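Local coordinates for periplasmic binding protein (Sulfurospirillum deleyianum, PDB 4PAG) that probably serves as the solute-binding component of an ABC transporter, capturing its substrate for uptake, and holds a histidine molecule in this crystal, at residues 262-268 against 320-324; 190-194 against 271-277; 229-235 against 257-263; 279-283 against 295-301. All coordinates share one frame; numbering follows the deposited sequence.

Contact 1 (262-268 against 320-324); sequences PKSPFNW and TYFKL. With HIS (histidine), chain E.
Trp268 and Phe322 both carry their rings beside the backbone N, with CG anti to the carbonyl carbon (chi1 -76° and -45°), and this brings the two rings together. They meet obliquely, with the planes 32° apart. Trp268 CZ2 sits over one face of the Phe322 ring, off toward its rim, and lies 3.5 Å from Phe322 CD1. Tyr321 CB covers the opposite face of that ring, so the phenyl group is held from two sides. Its edge is occupied as well. Pro262 CB comes within 3.7 Å of Phe322 CD1, and Ser264 O lies in the ring plane, 3.5 Å from Phe322 CE1. Pro262 CB also rests over the Trp268 ring, whose far edge meets Leu324 CD1.

No direct hydrogen bond joins the two segments. One water does so instead. It accepts from Lys263 N, donates to Ser264 OG, and donates to Tyr321 O at 2.8 Å. Ser264 OG is also bonded to Asn56, and Trp268 NE1 to Tyr305. Within the loop, Trp268 N bonds to Pro262 O and closes the turn that presents the indole.

The bound histidine lies beside this packing. Lys263 NZ donates to its carboxylate O at 2.9 Å. The extended chain of Lys323 lies over one face of its imidazole, toward the rim, with Lys323 CD 3.4 Å from the ligand CE1. Lys263, Tyr321, Phe322 and Lys323 thus line part of the ligand pocket of this periplasmic binding protein fold, which Asn55, Pro235, Leu260 and Val261 complete.

Contact 2 (190-194 against 271-277); sequences FHSEP and RPPSFMR
This contact joins the loop before helix 277-288 to the start of helix 193-197, near the centre of the chain. Arg277 reaches back with its chain extended from CG to NE and grips one backbone oxygen end-on. Phe190 O lies 2.7 Å from Arg277 NH2 and 2.9 Å from Arg277 NH1. The oxygen is in the guanidinium plane, and both nitrogens are in the carbonyl plane. The NH2 bond is straighter, at 151° against 136°. Two prolines enclose the group: Pro194 CD over the centre of one face, 3.4 Å from Arg277 CZ, and Pro273 CB over the opposite face. Glu193 OE1 makes a long salt bridge to Arg277 NH1 at 3.7 Å. It lies well out of the guanidinium plane, so only the charges interact, and is hydrogen-bonded to Ser124 OG.

A second arginine uses its flat face. The guanidinium of Arg271 stacks on the His191 ring, with centres 3.6 Å apart and planes at 8°. Phe190 CE1 covers the other face of the imidazole, and Phe190 CD1 touches Pro273 CG. The ring's rotation is fixed by His191 ND1 to Asp270 and His191 NE2 to Val211 O.

Arg271 has its charge met by Glu185 and Glu177, while Arg277 NH2 has a further acceptor in Thr269 O. The buried Arg277 therefore relies largely on carbonyl oxygens, and Glu193 would probably offset part of its charge from a distance.

Contact 3 (229-235 against 257-263); sequences VIIVQNP and KVYLVPK. With HIS (histidine), chain E.
Lys263 NZ, besides its bond to the ligand, is gripped by two backbone carbonyls, at 2.6 Å from Gln233 O and 2.8 Å from Val261 O. Each bond lies in the plane of its carbonyl. A bend at chi4 (73°) turns the amine back across the end of the sheet. A methionine in its place would probably leave Gln233 O and the ligand carboxylate without this donor and its charge.

Four backbone hydrogen bonds tie the parallel strands: Ile230 N to Lys257 O, Tyr259 N to Ile230 O, Val232 N to Tyr259 O and Val261 N to Val232 O. The ligand ring adds a weak bond, from its ND1 to Leu260 O at 3.3 Å.

Apolar packing follows on both faces. On one, Val232 CG2 meets Val258 CG1 at 3.6 Å, and Val232 CG1 lies near Leu260 CD1. Leu260 CD2 lies 3.2 Å from the amino N of the bound histidine. On the other face, Ile231 CG2 meets Val261 CG2 at 3.5 Å, and Val229 CG1 comes to the edge of the Tyr259 ring.

The two strands and the intervening helices 235-243 and 251-254 form a beta-alpha-beta crossover. Strand 258-260 is an outermost strand of a four-stranded parallel sheet. Strand 172-176 flanks 229-232 on its other side. Helix 235-243 packs against Val232 and Val258, and helix 277-288 against Val229 and Tyr259.

Contact 4 (279-283 against 295-301); sequences LGAHW and YKIEDKV
Lys300 lays its aliphatic chain over the His282 ring in a CH-pi contact. Lys300 CE is 4.0 Å from the ring centroid and 24° off its normal. A bend at the end of the lysine chain carries the ammonium beyond the imidazole, where Lys300 NZ forms a salt bridge with Glu157 and a cation-pi contact with Tyr154. An aromatic partner meets the imidazole at its edge: Tyr295 CD2 lies near the plane of the imidazole, 4.2 Å from His282 CE1, with the two rings steeply inclined.

The polar atoms of His282 are bonded outside the helix pair, ND1 to Tyr293 OH and NE2 to Tyr154 O. An alanine in place of His282 is likely to leave the Lys300 methylenes without their flat partner, and Tyr154 O and Tyr293 OH without their bonds to the ring. No hydrogen bond crosses between the two segments.

The remaining contacts are apolar. Ile297 points CG1 opposite its backbone N (chi1 -172°) and drives CD1 against the neighbouring backbone, 3.6 Å from Trp283 N and 3.9 Å from His282 CB. One turn along, Leu279 CD1 reaches Val301 N at 3.8 Å and Val301 CG2 at 4.1 Å.

The helix segments run antiparallel, at 169°, with axes 10.2 Å apart. Helix 141-163 packs against Ala281, His282 and Tyr295. This is antiparallel helix packing in the C-terminal part of the chain, away from direct ligand contact.

All four contacts are largely buried, but their chemistry differs. Contact 2 lies closest to the chain's centre and is built on arginine. Contact 3 is sheet bonding, and contact 4 is helix packing without a hydrogen bond between its segments. Contact 1 relies on aromatic packing and one water. Contacts 1 and 3 share Pro262 and Lys263 and touch the same ligand; Asn267 of contact 1 probably bonds to Gln233 of contact 3. Trp268 ties contact 1 to contact 4 through Leu279, Trp283 and Val301, and to contact 2 through Met276. Trp283 also packs on contact 3. Helix 277-288 serves contacts 2 and 4.

Contact 1 (262-268 against 320-324)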
# COMPACT_ATOMS: atom_id res chain seq x y z
N PRO A 262 4.33 9.35 4.82
CA PRO A 262 5.68 8.81 4.68
C PRO A 262 5.84 7.83 3.52
O PRO A 262 4.90 7.10 3.16
CB PRO A 262 5.93 8.09 6.00
CG PRO A 262 4.99 8.74 6.96
CD PRO A 262 3.77 9.05 6.15
N LYS A 263 7.05 7.81 2.97
CA LYS A 263 7.32 7.10 1.72
C LYS A 263 8.54 6.19 1.74
O LYS A 263 8.85 5.57 0.72
CB LYS A 263 7.50 8.13 0.60
CG LYS A 263 6.25 8.93 0.33
CD LYS A 263 6.49 10.10 -0.58
CE LYS A 263 5.18 10.83 -0.81
NZ LYS A 263 4.76 11.60 0.38
N SER A 264 9.22 6.09 2.89
CA SER A 264 10.51 5.42 2.97
C SER A 264 10.42 4.06 3.67
O SER A 264 10.12 4.00 4.86
CB SER A 264 11.51 6.31 3.71
OG SER A 264 11.66 7.56 3.04
N PRO A 265 10.71 2.96 2.94
CA PRO A 265 11.07 2.85 1.53
C PRO A 265 9.87 2.64 0.59
O PRO A 265 10.00 2.78 -0.63
CB PRO A 265 11.94 1.60 1.52
CG PRO A 265 11.28 0.72 2.53
CD PRO A 265 10.83 1.65 3.62
N PHE A 266 8.72 2.28 1.17
CA PHE A 266 7.49 2.10 0.42
C PHE A 266 6.45 3.05 1.02
O PHE A 266 6.44 3.29 2.23
CB PHE A 266 6.95 0.68 0.56
CG PHE A 266 7.88 -0.42 0.13
CD1 PHE A 266 8.81 -0.25 -0.90
CD2 PHE A 266 7.77 -1.68 0.72
CE1 PHE A 266 9.63 -1.30 -1.30
CE2 PHE A 266 8.59 -2.73 0.32
CZ PHE A 266 9.51 -2.54 -0.69
N ASN A 267 5.54 3.54 0.19
CA ASN A 267 4.49 4.45 0.65
C ASN A 267 3.60 3.80 1.70
O ASN A 267 3.19 2.64 1.55
CB ASN A 267 3.65 4.88 -0.55
CG ASN A 267 2.85 6.14 -0.28
OD1 ASN A 267 1.83 6.12 0.44
ND2 ASN A 267 3.27 7.24 -0.89
N TRP A 268 3.31 4.54 2.78
CA TRP A 268 2.53 4.01 3.89
C TRP A 268 1.04 3.82 3.57
O TRP A 268 0.39 3.05 4.28
CB TRP A 268 2.67 4.89 5.15
CG TRP A 268 3.98 4.73 5.87
CD1 TRP A 268 5.14 4.20 5.37
CD2 TRP A 268 4.27 5.12 7.22
NE1 TRP A 268 6.12 4.23 6.33
CE2 TRP A 268 5.61 4.79 7.47
CE3 TRP A 268 3.52 5.72 8.24
CZ2 TRP A 268 6.22 5.03 8.70
CZ3 TRP A 268 4.13 5.96 9.45
CH2 TRP A 268 5.46 5.62 9.67
N THR A 320 13.49 12.23 11.01
CA THR A 320 13.97 12.45 9.65
C THR A 320 13.06 11.87 8.58
O THR A 320 12.68 12.55 7.65
CB THR A 320 15.38 11.85 9.46
OG1 THR A 320 16.30 12.51 10.34
CG2 THR A 320 15.87 12.01 8.02
N TYR A 321 12.74 10.59 8.70
CA TYR A 321 11.96 9.91 7.68
C TYR A 321 10.44 10.05 7.83
O TYR A 321 9.73 10.02 6.83
CB TYR A 321 12.35 8.44 7.61
CG TYR A 321 13.78 8.26 7.17
CD1 TYR A 321 14.15 8.50 5.86
CD2 TYR A 321 14.76 7.86 8.07
CE1 TYR A 321 15.46 8.35 5.45
CE2 TYR A 321 16.08 7.71 7.67
CZ TYR A 321 16.42 7.95 6.36
OH TYR A 321 17.72 7.80 5.95
N PHE A 322 9.96 10.21 9.07
CA PHE A 322 8.52 10.07 9.35
C PHE A 322 7.87 11.20 10.17
O PHE A 322 6.65 11.17 10.37
CB PHE A 322 8.27 8.74 10.07
CG PHE A 322 9.00 7.58 9.44
CD1 PHE A 322 8.81 7.27 8.11
CD2 PHE A 322 9.87 6.81 10.19
CE1 PHE A 322 9.48 6.21 7.52
CE2 PHE A 322 10.54 5.74 9.61
CZ PHE A 322 10.34 5.45 8.27
N LYS A 323 8.66 12.17 10.63
CA LYS A 323 8.17 13.25 11.49
C LYS A 323 7.47 12.70 12.73
O LYS A 323 6.42 13.20 13.15
CB LYS A 323 7.24 14.21 10.72
CG LYS A 323 7.92 14.98 9.60
CD LYS A 323 6.89 15.63 8.68
CE LYS A 323 7.50 16.08 7.36
NZ LYS A 323 6.47 16.70 6.47
N LEU A 324 8.06 11.67 13.32
CA LEU A 324 7.55 11.07 14.53
C LEU A 324 8.65 11.04 15.58
O LEU A 324 8.41 10.65 16.72
CB LEU A 324 7.05 9.65 14.24
CG LEU A 324 5.87 9.53 13.26
CD1 LEU A 324 5.60 8.07 12.96
CD2 LEU A 324 4.62 10.21 13.81
N HIS E . 8.95 14.54 3.33
CA HIS E . 8.68 13.19 2.77
C HIS E . 8.37 13.28 1.29
O HIS E . 7.23 13.15 0.81
CB HIS E . 7.55 12.50 3.52
CG HIS E . 7.68 12.57 5.01
ND1 HIS E . 6.59 12.58 5.86
CD2 HIS E . 8.77 12.65 5.80
CE1 HIS E . 7.01 12.64 7.11
NE2 HIS E . 8.33 12.69 7.10
OXT HIS E . 9.29 13.49 0.52
O HOH W 1 9.37 9.04 4.22

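Contact 2 (190-194 against 271-277)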
# COMPACT_ATOMS: atom_id res chain seq x y z
N PHE A 190 -9.71 1.49 -3.85
CA PHE A 190 -8.55 0.81 -3.28
C PHE A 190 -7.39 1.77 -2.97
O PHE A 190 -6.46 1.41 -2.23
CB PHE A 190 -8.13 -0.47 -4.04
CG PHE A 190 -7.68 -0.28 -5.47
CD1 PHE A 190 -6.53 0.43 -5.79
CD2 PHE A 190 -8.36 -0.94 -6.49
CE1 PHE A 190 -6.11 0.55 -7.11
CE2 PHE A 190 -7.94 -0.83 -7.81
CZ PHE A 190 -6.81 -0.08 -8.12
N HIS A 191 -7.46 2.99 -3.49
CA HIS A 191 -6.47 4.02 -3.18
C HIS A 191 -6.68 4.72 -1.83
O HIS A 191 -5.72 5.27 -1.28
CB HIS A 191 -6.43 5.05 -4.29
CG HIS A 191 -5.89 4.52 -5.58
ND1 HIS A 191 -4.58 4.09 -5.71
CD2 HIS A 191 -6.47 4.32 -6.79
CE1 HIS A 191 -4.38 3.67 -6.95
NE2 HIS A 191 -5.51 3.80 -7.62
N SER A 192 -7.91 4.71 -1.31
CA SER A 192 -8.25 5.38 -0.05
C SER A 192 -8.65 4.45 1.10
O SER A 192 -8.91 4.91 2.21
CB SER A 192 -9.38 6.39 -0.28
OG SER A 192 -10.56 5.73 -0.67
N GLU A 193 -8.67 3.14 0.85
CA GLU A 193 -9.09 2.14 1.83
C GLU A 193 -8.56 2.32 3.28
O GLU A 193 -9.35 2.20 4.21
CB GLU A 193 -8.75 0.73 1.32
CG GLU A 193 -9.28 -0.40 2.18
CD GLU A 193 -8.27 -0.95 3.18
OE1 GLU A 193 -7.08 -0.56 3.15
OE2 GLU A 193 -8.66 -1.81 4.01
N PRO A 194 -7.25 2.59 3.46
CA PRO A 194 -6.75 2.68 4.84
C PRO A 194 -7.27 3.91 5.58
O PRO A 194 -7.29 3.91 6.81
CB PRO A 194 -5.23 2.76 4.66
CG PRO A 194 -5.02 3.25 3.28
CD PRO A 194 -6.15 2.69 2.49
N ARG A 271 -0.14 4.11 -3.80
CA ARG A 271 0.83 4.35 -4.87
C ARG A 271 2.16 3.63 -4.58
O ARG A 271 3.23 4.23 -4.66
CB ARG A 271 1.07 5.87 -5.06
CG ARG A 271 -0.18 6.72 -5.11
CD ARG A 271 -1.12 6.36 -6.26
NE ARG A 271 -2.43 6.99 -6.11
CZ ARG A 271 -3.39 7.00 -7.03
NH1 ARG A 271 -3.21 6.44 -8.22
NH2 ARG A 271 -4.55 7.59 -6.76
N PRO A 272 2.10 2.32 -4.27
CA PRO A 272 0.96 1.43 -4.34
C PRO A 272 0.20 1.18 -3.03
O PRO A 272 0.76 1.36 -1.94
CB PRO A 272 1.62 0.11 -4.72
CG PRO A 272 2.91 0.15 -3.97
CD PRO A 272 3.34 1.59 -3.96
N PRO A 273 -1.05 0.72 -3.14
CA PRO A 273 -1.69 0.02 -2.04
C PRO A 273 -0.80 -1.17 -1.70
O PRO A 273 -0.30 -1.83 -2.60
CB PRO A 273 -3.02 -0.46 -2.62
CG PRO A 273 -3.19 0.23 -3.91
CD PRO A 273 -1.84 0.67 -4.38
N SER A 274 -0.55 -1.41 -0.42
CA SER A 274 0.29 -2.53 -0.02
C SER A 274 0.13 -2.87 1.46
O SER A 274 -0.56 -2.17 2.21
CB SER A 274 1.77 -2.22 -0.30
OG SER A 274 2.32 -1.39 0.72
N PHE A 275 0.80 -3.94 1.85
CA PHE A 275 0.88 -4.36 3.25
C PHE A 275 1.37 -3.26 4.20
O PHE A 275 1.15 -3.35 5.41
CB PHE A 275 1.83 -5.56 3.36
CG PHE A 275 3.26 -5.18 3.24
CD1 PHE A 275 3.88 -5.09 2.01
CD2 PHE A 275 3.99 -4.85 4.38
CE1 PHE A 275 5.20 -4.70 1.92
CE2 PHE A 275 5.31 -4.45 4.29
CZ PHE A 275 5.92 -4.38 3.05
N MSE A 276 2.03 -2.23 3.68
CA MSE A 276 2.46 -1.09 4.52
C MSE A 276 1.29 -0.47 5.26
O MSE A 276 1.47 0.18 6.30
CB MSE A 276 3.11 0.02 3.70
CG MSE A 276 4.41 -0.38 3.01
SE MSE A 276 5.85 -0.82 4.29
CE MSE A 276 6.13 0.97 5.09
N ARG A 277 0.08 -0.67 4.73
CA ARG A 277 -1.15 -0.17 5.37
C ARG A 277 -1.41 -0.73 6.76
O ARG A 277 -2.10 -0.10 7.57
CB ARG A 277 -2.35 -0.44 4.47
CG ARG A 277 -2.36 0.42 3.23
CD ARG A 277 -3.30 -0.08 2.15
NE ARG A 277 -3.47 0.96 1.15
CZ ARG A 277 -4.37 0.99 0.19
NH1 ARG A 277 -5.24 -0.01 0.02
NH2 ARG A 277 -4.41 2.04 -0.63

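Contact 3 (229-235 against 257-263)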
# COMPACT_ATOMS: atom_id res chain seq x y z
N VAL A 229 -9.24 16.96 9.00
CA VAL A 229 -7.86 16.56 8.74
C VAL A 229 -7.63 16.43 7.24
O VAL A 229 -8.50 15.97 6.50
CB VAL A 229 -7.52 15.22 9.44
CG1 VAL A 229 -6.17 14.70 9.00
CG2 VAL A 229 -7.54 15.38 10.96
N ILE A 230 -6.44 16.85 6.80
CA ILE A 230 -6.04 16.66 5.41
C ILE A 230 -4.80 15.78 5.36
O ILE A 230 -3.79 16.06 6.01
CB ILE A 230 -5.80 17.99 4.68
CG1 ILE A 230 -7.10 18.80 4.60
CG2 ILE A 230 -5.22 17.72 3.29
CD1 ILE A 230 -6.92 20.25 4.17
N ILE A 231 -4.89 14.70 4.59
CA ILE A 231 -3.77 13.80 4.37
C ILE A 231 -3.24 14.06 2.96
O ILE A 231 -4.00 13.98 1.99
CB ILE A 231 -4.21 12.32 4.50
CG1 ILE A 231 -4.78 12.04 5.90
CG2 ILE A 231 -3.05 11.38 4.21
CD1 ILE A 231 -3.83 12.28 7.05
N VAL A 232 -1.95 14.36 2.87
CA VAL A 232 -1.31 14.85 1.65
C VAL A 232 -0.26 13.86 1.12
O VAL A 232 0.58 13.36 1.87
CB VAL A 232 -0.59 16.19 1.95
CG1 VAL A 232 0.18 16.67 0.73
CG2 VAL A 232 -1.59 17.25 2.43
N GLN A 233 -0.31 13.59 -0.18
CA GLN A 233 0.65 12.67 -0.80
C GLN A 233 1.90 13.43 -1.28
O GLN A 233 3.03 13.01 -1.03
CB GLN A 233 -0.06 11.93 -1.94
CG GLN A 233 0.31 10.49 -2.24
CD GLN A 233 0.78 9.65 -1.06
OE1 GLN A 233 1.92 9.73 -0.67
NE2 GLN A 233 -0.09 8.77 -0.55
N ASN A 234 1.70 14.56 -1.95
CA ASN A 234 2.81 15.22 -2.64
C ASN A 234 3.49 16.30 -1.78
O ASN A 234 2.83 17.22 -1.27
CB ASN A 234 2.34 15.77 -3.99
CG ASN A 234 2.01 14.66 -5.00
OD1 ASN A 234 1.84 13.49 -4.63
ND2 ASN A 234 1.94 15.02 -6.28
N PRO A 235 4.82 16.20 -1.61
CA PRO A 235 5.50 17.18 -0.76
C PRO A 235 5.40 18.62 -1.28
O PRO A 235 5.40 19.53 -0.46
CB PRO A 235 6.96 16.70 -0.75
CG PRO A 235 7.09 15.80 -1.92
CD PRO A 235 5.75 15.18 -2.13
N LYS A 257 -3.65 20.57 11.01
CA LYS A 257 -3.99 19.15 10.92
C LYS A 257 -3.91 18.70 9.46
O LYS A 257 -4.90 18.26 8.84
CB LYS A 257 -5.36 18.90 11.55
CG LYS A 257 -5.34 19.05 13.07
CD LYS A 257 -6.72 19.24 13.68
CE LYS A 257 -7.51 17.95 13.74
NZ LYS A 257 -7.06 17.06 14.85
N VAL A 258 -2.71 18.84 8.92
CA VAL A 258 -2.36 18.50 7.54
C VAL A 258 -1.08 17.68 7.63
O VAL A 258 -0.10 18.14 8.20
CB VAL A 258 -2.10 19.77 6.71
CG1 VAL A 258 -1.71 19.42 5.28
CG2 VAL A 258 -3.29 20.72 6.74
N TYR A 259 -1.08 16.46 7.08
CA TYR A 259 0.03 15.53 7.29
C TYR A 259 0.48 14.88 6.00
O TYR A 259 -0.35 14.43 5.20
CB TYR A 259 -0.35 14.46 8.33
CG TYR A 259 -0.88 15.06 9.62
CD1 TYR A 259 -0.02 15.63 10.55
CD2 TYR A 259 -2.25 15.12 9.88
CE1 TYR A 259 -0.50 16.22 11.71
CE2 TYR A 259 -2.74 15.70 11.05
CZ TYR A 259 -1.86 16.24 11.96
OH TYR A 259 -2.33 16.81 13.12
N LEU A 260 1.79 14.83 5.81
CA LEU A 260 2.40 14.28 4.61
C LEU A 260 2.65 12.78 4.81
O LEU A 260 3.25 12.36 5.79
CB LEU A 260 3.72 15.00 4.32
CG LEU A 260 4.50 14.66 3.05
CD1 LEU A 260 3.71 15.00 1.80
CD2 LEU A 260 5.84 15.40 3.06
N VAL A 261 2.17 11.97 3.88
CA VAL A 261 2.31 10.51 3.99
C VAL A 261 3.78 10.11 3.85
O VAL A 261 4.43 10.49 2.88
CB VAL A 261 1.49 9.79 2.91
CG1 VAL A 261 1.68 8.29 2.98
CG2 VAL A 261 0.01 10.11 3.04
N PRO A 262 4.33 9.35 4.82
CA PRO A 262 5.68 8.81 4.68
C PRO A 262 5.84 7.83 3.52
O PRO A 262 4.90 7.10 3.16
CB PRO A 262 5.93 8.09 6.00
CG PRO A 262 4.99 8.74 6.96
CD PRO A 262 3.77 9.05 6.15
N LYS A 263 7.05 7.81 2.97
CA LYS A 263 7.32 7.10 1.72
C LYS A 263 8.54 6.19 1.74
O LYS A 263 8.85 5.57 0.72
CB LYS A 263 7.50 8.13 0.60
CG LYS A 263 6.25 8.93 0.33
CD LYS A 263 6.49 10.10 -0.58
CE LYS A 263 5.18 10.83 -0.81
NZ LYS A 263 4.76 11.60 0.38
N HIS E . 8.95 14.54 3.33
CA HIS E . 8.68 13.19 2.77
C HIS E . 8.37 13.28 1.29
O HIS E . 7.23 13.15 0.81
CB HIS E . 7.55 12.50 3.52
CG HIS E . 7.68 12.57 5.01
ND1 HIS E . 6.59 12.58 5.86
CD2 HIS E . 8.77 12.65 5.80
CE1 HIS E . 7.01 12.64 7.11
NE2 HIS E . 8.33 12.69 7.10
OXT HIS E . 9.29 13.49 0.52

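Contact 4 (279-283 against 295-301)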
# COMPACT_ATOMS: atom_id res chain seq x y z
N LEU A 279 0.69 -0.68 9.04
CA LEU A 279 1.21 0.41 9.85
C LEU A 279 0.57 1.75 9.47
O LEU A 279 0.22 2.55 10.34
CB LEU A 279 2.73 0.51 9.68
CG LEU A 279 3.44 1.66 10.39
CD1 LEU A 279 3.35 1.49 11.89
CD2 LEU A 279 4.89 1.74 9.93
N GLY A 280 0.43 1.99 8.17
CA GLY A 280 -0.09 3.25 7.68
C GLY A 280 -1.47 3.61 8.19
O GLY A 280 -1.75 4.78 8.45
N ALA A 281 -2.34 2.62 8.33
CA ALA A 281 -3.69 2.88 8.86
C ALA A 281 -3.63 3.29 10.34
O ALA A 281 -4.43 4.11 10.79
CB ALA A 281 -4.58 1.67 8.67
N HIS A 282 -2.68 2.74 11.08
CA HIS A 282 -2.45 3.19 12.46
C HIS A 282 -1.95 4.63 12.50
O HIS A 282 -2.43 5.45 13.30
CB HIS A 282 -1.47 2.28 13.20
CG HIS A 282 -2.12 1.10 13.84
ND1 HIS A 282 -2.73 1.16 15.07
CD2 HIS A 282 -2.28 -0.17 13.40
CE1 HIS A 282 -3.24 -0.02 15.37
NE2 HIS A 282 -2.97 -0.85 14.38
N TRP A 283 -1.00 4.94 11.63
CA TRP A 283 -0.51 6.32 11.50
C TRP A 283 -1.66 7.28 11.20
O TRP A 283 -1.80 8.33 11.85
CB TRP A 283 0.57 6.40 10.43
CG TRP A 283 1.00 7.80 10.13
CD1 TRP A 283 1.85 8.57 10.88
CD2 TRP A 283 0.62 8.59 9.01
NE1 TRP A 283 2.01 9.79 10.29
CE2 TRP A 283 1.26 9.84 9.15
CE3 TRP A 283 -0.22 8.38 7.91
CZ2 TRP A 283 1.11 10.86 8.21
CZ3 TRP A 283 -0.38 9.41 6.99
CH2 TRP A 283 0.29 10.63 7.15
N TYR A 295 -2.59 3.98 21.29
CA TYR A 295 -1.27 3.36 21.15
C TYR A 295 -0.17 4.41 20.97
O TYR A 295 -0.46 5.59 20.77
CB TYR A 295 -1.27 2.37 19.98
CG TYR A 295 -2.33 1.31 20.15
CD1 TYR A 295 -2.19 0.32 21.13
CD2 TYR A 295 -3.48 1.31 19.38
CE1 TYR A 295 -3.16 -0.65 21.32
CE2 TYR A 295 -4.47 0.35 19.56
CZ TYR A 295 -4.30 -0.63 20.53
OH TYR A 295 -5.27 -1.57 20.71
N LYS A 296 1.08 3.97 21.06
CA LYS A 296 2.23 4.83 20.81
C LYS A 296 2.71 4.54 19.40
O LYS A 296 3.33 3.51 19.13
CB LYS A 296 3.31 4.58 21.86
CG LYS A 296 2.84 4.93 23.27
CD LYS A 296 3.33 3.96 24.33
CE LYS A 296 4.56 4.46 25.06
NZ LYS A 296 4.70 3.81 26.40
N ILE A 297 2.39 5.46 18.49
CA ILE A 297 2.64 5.25 17.07
C ILE A 297 4.12 5.05 16.79
O ILE A 297 4.49 4.17 16.01
CB ILE A 297 2.00 6.37 16.20
CG1 ILE A 297 2.10 6.02 14.71
CG2 ILE A 297 2.62 7.74 16.47
CD1 ILE A 297 1.36 4.76 14.33
N GLU A 298 4.98 5.83 17.44
CA GLU A 298 6.42 5.69 17.24
C GLU A 298 6.94 4.29 17.59
O GLU A 298 7.85 3.79 16.94
CB GLU A 298 7.22 6.78 17.97
CG GLU A 298 7.16 6.74 19.50
CD GLU A 298 5.90 7.37 20.10
OE1 GLU A 298 4.99 7.82 19.36
OE2 GLU A 298 5.83 7.43 21.35
N ASP A 299 6.34 3.65 18.60
CA ASP A 299 6.72 2.27 18.97
C ASP A 299 6.22 1.24 17.96
O ASP A 299 6.89 0.25 17.69
CB ASP A 299 6.21 1.93 20.37
CG ASP A 299 6.91 2.71 21.46
OD1 ASP A 299 7.92 3.40 21.17
OD2 ASP A 299 6.45 2.64 22.62
N LYS A 300 5.03 1.46 17.41
CA LYS A 300 4.53 0.61 16.31
C LYS A 300 5.41 0.71 15.06
O LYS A 300 5.71 -0.30 14.43
CB LYS A 300 3.09 0.98 15.96
CG LYS A 300 2.11 0.56 17.03
CD LYS A 300 0.68 0.48 16.51
CE LYS A 300 -0.20 -0.33 17.44
NZ LYS A 300 0.11 -1.78 17.36
N VAL A 301 5.84 1.92 14.72
CA VAL A 301 6.77 2.10 13.60
C VAL A 301 8.04 1.28 13.84
O VAL A 301 8.49 0.54 12.96
CB VAL A 301 7.13 3.58 13.35
CG1 VAL A 301 8.08 3.72 12.17
CG2 VAL A 301 5.88 4.42 13.10